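Cellulase CEL9M (Clostridium cellulolyticum, PDB 1IA6) probably catalyses the endohydrolysis of beta-1,4-glucosidic linkages in cellulose and related beta-glucans, as a glycoside hydrolase of family 9. Local coordinates at residues Glu186-Gly191 with Ser227-Asp232; Asp211-Ala216 with Glu234-Leu239. All blocks are in the same frame, centred on the assembly; numbering follows the deposited sequence.

Overall arrangement
Following the chain from the N terminus, the first helix involved is 174-193, whose last turns give residues 186-191. Helix 210-224 follows and opens contact 2 with residues 211-216. Helix 228-236 then serves both contacts: 227-232 returns to 186-191, closing the 35-residue loop of contact 1, and 234-239 packs on 211-216, closing the 17-residue loop of contact 2. The segments alternate along the chain, so the two loops cross. Their centres lie about 10 Å apart, and the OH of Tyr188 in contact 1 packs on CE2 of Phe236 in contact 2, 3.4 Å away. The two contacts join three consecutive helices of the alpha barrel, close to its calcium site.

Contact 1 of 2, residues Glu186-Gly191 with Ser227-Asp232; sequences ELYAMG and STYITD
Tyr188 reaches out from helix 174-193 and spans the gap to helix 228-236, where it meets Tyr229 and Asp232. The backbones stay well apart, Tyr188 CA lying 10.2 Å from Tyr229 CA, so long side chains do the bridging. With CG anti to the backbone N (chi1 172°), the ring of Tyr188 extends across the gap, passing alongside Tyr229, which runs the opposite way, and its OH ends at Asp232. The tight part is aromatic: the edge of Tyr229 is turned toward the face of Tyr188 in an offset edge-to-face pair, planes at 67°, and Tyr229 CE1 comes within 3.7 Å of Tyr188 CE2. Within the helical barrel of this family 9 catalytic module, helix 210-224 borders both rings through Leu220, while Ser159 of helix 152-169 packs on Tyr188. Beyond the rings, the phenol OH of Tyr188 donates to Asp232 OD2 at 2.9 Å, meeting the anti side of the carboxylate 22° out of its plane. The same oxygen forms a salt bridge with Lys192; gripped by two partners, it probably belongs to an ionised carboxylate. Packing is looser on the outer side: Tyr188 is buried, whereas Tyr229 and Asp232 remain partly exposed.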
ATOM      1  N   GLU A 186     -19.545   7.119  -5.972  1.00 11.06           N
ATOM      2  CA  GLU A 186     -20.377   7.182  -4.775  1.00 10.38           C
ATOM      3  C   GLU A 186     -19.570   7.342  -3.492  1.00 10.14           C
ATOM      4  O   GLU A 186     -19.960   8.093  -2.602  1.00  9.96           O
ATOM      5  CB  GLU A 186     -21.257   5.936  -4.678  1.00 12.17           C
ATOM      6  CG  GLU A 186     -22.129   5.709  -5.901  1.00 15.08           C
ATOM      7  CD  GLU A 186     -23.066   4.530  -5.735  1.00 18.56           C
ATOM      8  OE1 GLU A 186     -22.661   3.531  -5.103  1.00 17.73           O
ATOM      9  OE2 GLU A 186     -24.202   4.597  -6.248  1.00 17.98           O
ATOM     10  N   LEU A 187     -18.448   6.636  -3.391  1.00  7.54           N
ATOM     11  CA  LEU A 187     -17.617   6.730  -2.195  1.00  8.42           C
ATOM     12  C   LEU A 187     -17.008   8.126  -2.085  1.00  9.01           C
ATOM     13  O   LEU A 187     -16.880   8.677  -0.990  1.00  8.30           O
ATOM     14  CB  LEU A 187     -16.512   5.669  -2.229  1.00 10.34           C
ATOM     15  CG  LEU A 187     -16.972   4.208  -2.191  1.00 10.95           C
ATOM     16  CD1 LEU A 187     -15.753   3.296  -2.232  1.00 13.66           C
ATOM     17  CD2 LEU A 187     -17.785   3.938  -0.934  1.00 12.26           C
ATOM     18  N   TYR A 188     -16.642   8.697  -3.227  1.00  8.72           N
ATOM     19  CA  TYR A 188     -16.073  10.041  -3.256  1.00  9.28           C
ATOM     20  C   TYR A 188     -17.143  11.023  -2.788  1.00 10.40           C
ATOM     21  O   TYR A 188     -16.873  11.914  -1.985  1.00  9.81           O
ATOM     22  CB  TYR A 188     -15.629  10.401  -4.676  1.00  9.79           C
ATOM     23  CG  TYR A 188     -15.200  11.842  -4.835  1.00  9.42           C
ATOM     24  CD1 TYR A 188     -13.955  12.277  -4.378  1.00 11.09           C
ATOM     25  CD2 TYR A 188     -16.040  12.769  -5.445  1.00 10.60           C
ATOM     26  CE1 TYR A 188     -13.556  13.608  -4.531  1.00 11.47           C
ATOM     27  CE2 TYR A 188     -15.657  14.099  -5.601  1.00 12.33           C
ATOM     28  CZ  TYR A 188     -14.416  14.510  -5.144  1.00 12.09           C
ATOM     29  OH  TYR A 188     -14.038  15.821  -5.302  1.00 12.05           O
ATOM     30  N   ALA A 189     -18.363  10.843  -3.292  1.00 11.16           N
ATOM     31  CA  ALA A 189     -19.484  11.702  -2.925  1.00 12.08           C
ATOM     32  C   ALA A 189     -19.697  11.670  -1.414  1.00 11.39           C
ATOM     33  O   ALA A 189     -19.893  12.712  -0.784  1.00 14.37           O
ATOM     34  CB  ALA A 189     -20.749  11.248  -3.646  1.00 10.65           C
ATOM     35  N   MET A 190     -19.669  10.472  -0.839  1.00 10.37           N
ATOM     36  CA  MET A 190     -19.836  10.313   0.605  1.00 11.12           C
ATOM     37  C   MET A 190     -18.729  11.060   1.340  1.00 10.49           C
ATOM     38  O   MET A 190     -18.975  11.741   2.338  1.00 10.79           O
ATOM     39  CB  MET A 190     -19.760   8.836   1.001  1.00 10.10           C
ATOM     40  CG  MET A 190     -20.943   7.986   0.576  1.00 13.67           C
ATOM     41  SD  MET A 190     -20.638   6.236   0.956  1.00 15.03           S
ATOM     42  CE  MET A 190     -20.501   6.293   2.737  1.00 13.88           C
ATOM     43  N   GLY A 191     -17.507  10.912   0.839  1.00  9.38           N
ATOM     44  CA  GLY A 191     -16.362  11.550   1.460  1.00 10.38           C
ATOM     45  C   GLY A 191     -16.400  13.063   1.501  1.00 11.25           C
ATOM     46  O   GLY A 191     -15.937  13.667   2.471  1.00 12.09           O
ATOM     47  N   SER A 227     -14.221  18.241 -15.602  1.00 17.46           N
ATOM     48  CA  SER A 227     -13.458  19.285 -14.914  1.00 17.77           C
ATOM     49  C   SER A 227     -13.869  19.607 -13.484  1.00 16.15           C
ATOM     50  O   SER A 227     -13.048  20.077 -12.697  1.00 16.07           O
ATOM     51  CB  SER A 227     -13.503  20.586 -15.727  1.00 17.42           C
ATOM     52  OG  SER A 227     -12.839  20.434 -16.963  1.00 25.80           O
ATOM     53  N   THR A 228     -15.134  19.379 -13.149  1.00 14.86           N
ATOM     54  CA  THR A 228     -15.619  19.674 -11.807  1.00 15.08           C
ATOM     55  C   THR A 228     -14.784  18.990 -10.735  1.00 13.57           C
ATOM     56  O   THR A 228     -14.621  19.520  -9.638  1.00 13.33           O
ATOM     57  CB  THR A 228     -17.088  19.242 -11.632  1.00 17.44           C
ATOM     58  OG1 THR A 228     -17.220  17.856 -11.965  1.00 21.96           O
ATOM     59  CG2 THR A 228     -17.991  20.065 -12.536  1.00 21.01           C
ATOM     60  N   TYR A 229     -14.254  17.812 -11.049  1.00 12.33           N
ATOM     61  CA  TYR A 229     -13.439  17.088 -10.082  1.00 11.86           C
ATOM     62  C   TYR A 229     -12.145  17.831  -9.772  1.00 11.67           C
ATOM     63  O   TYR A 229     -11.644  17.773  -8.649  1.00 11.36           O
ATOM     64  CB  TYR A 229     -13.123  15.684 -10.597  1.00 12.01           C
ATOM     65  CG  TYR A 229     -14.312  14.751 -10.547  1.00 13.33           C
ATOM     66  CD1 TYR A 229     -14.874  14.376  -9.325  1.00 12.88           C
ATOM     67  CD2 TYR A 229     -14.880  14.249 -11.716  1.00 13.54           C
ATOM     68  CE1 TYR A 229     -15.971  13.526  -9.269  1.00 14.14           C
ATOM     69  CE2 TYR A 229     -15.980  13.396 -11.673  1.00 14.24           C
ATOM     70  CZ  TYR A 229     -16.518  13.039 -10.444  1.00 15.59           C
ATOM     71  OH  TYR A 229     -17.597  12.190 -10.388  1.00 15.89           O
ATOM     72  N   ILE A 230     -11.596  18.528 -10.762  1.00 10.90           N
ATOM     73  CA  ILE A 230     -10.359  19.269 -10.535  1.00 12.24           C
ATOM     74  C   ILE A 230     -10.674  20.527  -9.733  1.00 12.77           C
ATOM     75  O   ILE A 230      -9.862  20.982  -8.931  1.00 13.25           O
ATOM     76  CB  ILE A 230      -9.660  19.631 -11.869  1.00 11.98           C
ATOM     77  CG1 ILE A 230      -9.285  18.347 -12.619  1.00 12.61           C
ATOM     78  CG2 ILE A 230      -8.408  20.467 -11.605  1.00 12.42           C
ATOM     79  CD1 ILE A 230      -8.413  17.368 -11.824  1.00 13.26           C
ATOM     80  N   THR A 231     -11.861  21.087  -9.944  1.00 12.94           N
ATOM     81  CA  THR A 231     -12.263  22.265  -9.194  1.00 14.00           C
ATOM     82  C   THR A 231     -12.305  21.850  -7.719  1.00 13.13           C
ATOM     83  O   THR A 231     -11.844  22.588  -6.850  1.00 14.63           O
ATOM     84  CB  THR A 231     -13.653  22.774  -9.649  1.00 15.32           C
ATOM     85  OG1 THR A 231     -13.591  23.156 -11.030  1.00 15.78           O
ATOM     86  CG2 THR A 231     -14.084  23.973  -8.823  1.00 16.85           C
ATOM     87  N   ASP A 232     -12.838  20.658  -7.447  1.00 12.50           N
ATOM     88  CA  ASP A 232     -12.911  20.141  -6.076  1.00 12.40           C
ATOM     89  C   ASP A 232     -11.505  19.918  -5.529  1.00 11.94           C
ATOM     90  O   ASP A 232     -11.179  20.342  -4.420  1.00 13.19           O
ATOM     91  CB  ASP A 232     -13.631  18.785  -6.017  1.00 13.85           C
ATOM     92  CG  ASP A 232     -15.132  18.893  -6.184  1.00 16.69           C
ATOM     93  OD1 ASP A 232     -15.674  20.014  -6.128  1.00 15.29           O
ATOM     94  OD2 ASP A 232     -15.771  17.832  -6.358  1.00 18.01           O
TER

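Contact 2 of 2, residues Asp211-Ala216 with Glu234-Leu239; sequences DDLAWA and EQFITL. With CA (calcium ion), chain B.
Leu213 crosses over the Phe236 ring, presenting two parts of its side chain to it. The methyl CD1 stands above one face, 3.9 Å from the ring centroid and only 10° off the normal, a CH-pi contact with the methyl almost centred. Nearer the backbone, Leu213 CB lies 3.6 Å from Phe236 CD2. CD1 is thus over the centre and CB out past the rim at CG and CD2, both on the same face. The CB of Phe236 points at helix 210-224, and from there the torsion, with CG anti to the carbonyl carbon (chi1 -63°), turns the ring toward Tyr188 and Lys192 of helix 174-193, so that it runs beside helix 210-224 with Leu213 over its face; Gln195 touches it as well. Beside this pair, Ala214 points its methyl at the other helix. Its CB sits 3.8 Å from Ile237 CB and, more loosely, 4.5 Å from Phe236 CB. Ile237 also packs on Leu267 of helix 260-271.

These contacts join neighbouring helices of the alpha barrel formed by the family 9 catalytic module. Phe236 also opens a type I beta turn that runs to Leu239.

While Leu213 and Ala214 face helix 228-236, the side chains of Asp211 and Asp212 start away from it and bind the calcium ion. Asp211 is bidentate, with OD2 at 2.5 Å and OD1 at 2.8 Å from the metal; Asp212 gives one oxygen, OD2, at 2.4 Å. Two waters also bind the calcium, and one of them donates to Asp212 OD1, bracing the carboxylate oxygen that does not bind the metal. Ser208 and Asp257 complete the site, and Met259 N donates to Asp211 OD2.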
ATOM      1  N   ASP A 211      -5.939  15.737   1.556  1.00  7.83           N
ATOM      2  CA  ASP A 211      -4.994  15.142   0.622  1.00  7.81           C
ATOM      3  C   ASP A 211      -5.661  13.985  -0.125  1.00  6.80           C
ATOM      4  O   ASP A 211      -5.538  13.859  -1.344  1.00  7.08           O
ATOM      5  CB  ASP A 211      -3.749  14.649   1.380  1.00  9.39           C
ATOM      6  CG  ASP A 211      -4.090  13.750   2.567  1.00  9.39           C
ATOM      7  OD1 ASP A 211      -5.055  14.049   3.302  1.00  8.43           O
ATOM      8  OD2 ASP A 211      -3.376  12.749   2.780  1.00 10.32           O
ATOM      9  N   ASP A 212      -6.380  13.145   0.610  1.00  7.11           N
ATOM     10  CA  ASP A 212      -7.055  12.002   0.009  1.00  6.43           C
ATOM     11  C   ASP A 212      -8.180  12.420  -0.938  1.00  7.16           C
ATOM     12  O   ASP A 212      -8.324  11.862  -2.026  1.00  6.83           O
ATOM     13  CB  ASP A 212      -7.577  11.095   1.123  1.00  5.63           C
ATOM     14  CG  ASP A 212      -6.466  10.645   2.047  1.00  7.16           C
ATOM     15  OD1 ASP A 212      -5.714   9.721   1.673  1.00  7.75           O
ATOM     16  OD2 ASP A 212      -6.321  11.240   3.134  1.00  6.26           O
ATOM     17  N   LEU A 213      -8.979  13.403  -0.533  1.00  7.34           N
ATOM     18  CA  LEU A 213     -10.061  13.876  -1.390  1.00  8.86           C
ATOM     19  C   LEU A 213      -9.512  14.411  -2.709  1.00  9.30           C
ATOM     20  O   LEU A 213     -10.054  14.127  -3.778  1.00  8.74           O
ATOM     21  CB  LEU A 213     -10.860  14.981  -0.693  1.00  8.62           C
ATOM     22  CG  LEU A 213     -11.887  14.538   0.352  1.00  9.72           C
ATOM     23  CD1 LEU A 213     -12.413  15.759   1.091  1.00 11.35           C
ATOM     24  CD2 LEU A 213     -13.030  13.794  -0.327  1.00 10.90           C
ATOM     25  N   ALA A 214      -8.437  15.191  -2.628  1.00  8.38           N
ATOM     26  CA  ALA A 214      -7.818  15.773  -3.817  1.00  9.45           C
ATOM     27  C   ALA A 214      -7.295  14.662  -4.719  1.00  8.42           C
ATOM     28  O   ALA A 214      -7.503  14.677  -5.929  1.00  8.64           O
ATOM     29  CB  ALA A 214      -6.679  16.697  -3.412  1.00 10.04           C
ATOM     30  N   TRP A 215      -6.609  13.703  -4.111  1.00  8.69           N
ATOM     31  CA  TRP A 215      -6.055  12.554  -4.820  1.00  7.14           C
ATOM     32  C   TRP A 215      -7.157  11.771  -5.548  1.00  7.70           C
ATOM     33  O   TRP A 215      -7.039  11.487  -6.741  1.00  8.21           O
ATOM     34  CB  TRP A 215      -5.313  11.678  -3.797  1.00  9.29           C
ATOM     35  CG  TRP A 215      -4.956  10.280  -4.206  1.00  7.09           C
ATOM     36  CD1 TRP A 215      -5.520   9.124  -3.733  1.00  9.62           C
ATOM     37  CD2 TRP A 215      -3.882   9.873  -5.067  1.00  9.59           C
ATOM     38  NE1 TRP A 215      -4.858   8.030  -4.236  1.00  8.65           N
ATOM     39  CE2 TRP A 215      -3.850   8.460  -5.057  1.00  8.64           C
ATOM     40  CE3 TRP A 215      -2.942  10.566  -5.842  1.00  9.26           C
ATOM     41  CZ2 TRP A 215      -2.913   7.725  -5.793  1.00  9.33           C
ATOM     42  CZ3 TRP A 215      -2.009   9.833  -6.575  1.00  9.36           C
ATOM     43  CH2 TRP A 215      -2.002   8.426  -6.542  1.00  8.61           C
ATOM     44  N   ALA A 216      -8.230  11.438  -4.835  1.00  7.04           N
ATOM     45  CA  ALA A 216      -9.336  10.696  -5.434  1.00  9.00           C
ATOM     46  C   ALA A 216      -9.972  11.496  -6.566  1.00  8.07           C
ATOM     47  O   ALA A 216     -10.365  10.938  -7.589  1.00  9.51           O
ATOM     48  CB  ALA A 216     -10.383  10.369  -4.372  1.00  7.37           C
ATOM     49  N   GLU A 234      -8.538  21.193  -6.245  1.00 12.87           N
ATOM     50  CA  GLU A 234      -7.760  22.372  -5.895  1.00 14.83           C
ATOM     51  C   GLU A 234      -8.205  22.986  -4.573  1.00 17.49           C
ATOM     52  O   GLU A 234      -7.414  23.614  -3.872  1.00 18.04           O
ATOM     53  CB  GLU A 234      -7.835  23.409  -7.017  1.00 15.12           C
ATOM     54  CG  GLU A 234      -7.296  22.887  -8.341  1.00 15.94           C
ATOM     55  CD  GLU A 234      -6.717  23.983  -9.206  1.00 18.96           C
ATOM     56  OE1 GLU A 234      -5.661  24.537  -8.830  1.00 18.74           O
ATOM     57  OE2 GLU A 234      -7.316  24.293 -10.258  1.00 19.64           O
ATOM     58  N   GLN A 235      -9.473  22.792  -4.235  1.00 17.27           N
ATOM     59  CA  GLN A 235     -10.020  23.317  -2.996  1.00 18.33           C
ATOM     60  C   GLN A 235      -9.669  22.415  -1.808  1.00 17.66           C
ATOM     61  O   GLN A 235      -9.273  22.898  -0.750  1.00 18.54           O
ATOM     62  CB  GLN A 235     -11.539  23.448  -3.126  1.00 22.83           C
ATOM     63  CG  GLN A 235     -12.240  23.950  -1.883  1.00 27.88           C
ATOM     64  CD  GLN A 235     -13.751  23.921  -2.028  1.00 31.57           C
ATOM     65  OE1 GLN A 235     -14.457  23.388  -1.169  1.00 34.48           O
ATOM     66  NE2 GLN A 235     -14.255  24.497  -3.115  1.00 33.18           N
ATOM     67  N   PHE A 236      -9.792  21.104  -1.991  1.00 14.89           N
ATOM     68  CA  PHE A 236      -9.501  20.164  -0.912  1.00 15.25           C
ATOM     69  C   PHE A 236      -8.036  20.074  -0.510  1.00 14.98           C
ATOM     70  O   PHE A 236      -7.719  19.914   0.668  1.00 15.65           O
ATOM     71  CB  PHE A 236      -9.997  18.760  -1.275  1.00 14.42           C
ATOM     72  CG  PHE A 236     -11.482  18.667  -1.457  1.00 16.20           C
ATOM     73  CD1 PHE A 236     -12.346  19.338  -0.597  1.00 18.14           C
ATOM     74  CD2 PHE A 236     -12.020  17.892  -2.477  1.00 15.99           C
ATOM     75  CE1 PHE A 236     -13.728  19.234  -0.753  1.00 20.59           C
ATOM     76  CE2 PHE A 236     -13.399  17.782  -2.639  1.00 17.05           C
ATOM     77  CZ  PHE A 236     -14.253  18.454  -1.777  1.00 18.88           C
ATOM     78  N   ILE A 237      -7.132  20.185  -1.473  1.00 14.92           N
ATOM     79  CA  ILE A 237      -5.718  20.070  -1.144  1.00 18.02           C
ATOM     80  C   ILE A 237      -5.206  21.245  -0.306  1.00 20.24           C
ATOM     81  O   ILE A 237      -4.151  21.145   0.319  1.00 20.02           O
ATOM     82  CB  ILE A 237      -4.857  19.923  -2.419  1.00 18.46           C
ATOM     83  CG1 ILE A 237      -3.464  19.412  -2.042  1.00 19.26           C
ATOM     84  CG2 ILE A 237      -4.768  21.260  -3.153  1.00 18.16           C
ATOM     85  CD1 ILE A 237      -2.621  18.980  -3.220  1.00 21.13           C
ATOM     86  N   THR A 238      -5.963  22.341  -0.285  1.00 22.25           N
ATOM     87  CA  THR A 238      -5.577  23.525   0.479  1.00 26.35           C
ATOM     88  C   THR A 238      -6.294  23.644   1.819  1.00 28.75           C
ATOM     89  O   THR A 238      -6.147  24.649   2.509  1.00 32.53           O
ATOM     90  CB  THR A 238      -5.831  24.820  -0.309  1.00 26.67           C
ATOM     91  OG1 THR A 238      -7.229  24.958  -0.547  1.00 28.98           O
ATOM     92  CG2 THR A 238      -5.087  24.803  -1.631  1.00 27.10           C
ATOM     93  N   LEU A 239      -7.066  22.626   2.188  1.00 30.36           N
ATOM     94  CA  LEU A 239      -7.796  22.648   3.457  1.00 30.45           C
ATOM     95  C   LEU A 239      -6.837  22.538   4.640  1.00 30.97           C
ATOM     96  O   LEU A 239      -6.063  21.581   4.740  1.00 32.57           O
ATOM     97  CB  LEU A 239      -8.808  21.502   3.522  1.00 28.18           C
ATOM     98  CG  LEU A 239     -10.060  21.553   2.644  1.00 28.77           C
ATOM     99  CD1 LEU A 239     -10.851  20.264   2.824  1.00 27.25           C
ATOM    100  CD2 LEU A 239     -10.914  22.759   3.022  1.00 28.96           C
TER
HETATM  101 CA    CA B1263      -4.547  11.689   4.678  1.00  6.92          CA
HETATM  102  O   HOH W   1      -3.831   9.617   3.629  1.00 10.25           O
HETATM  103  O   HOH W   2      -5.167  10.065   6.322  1.00  9.24           O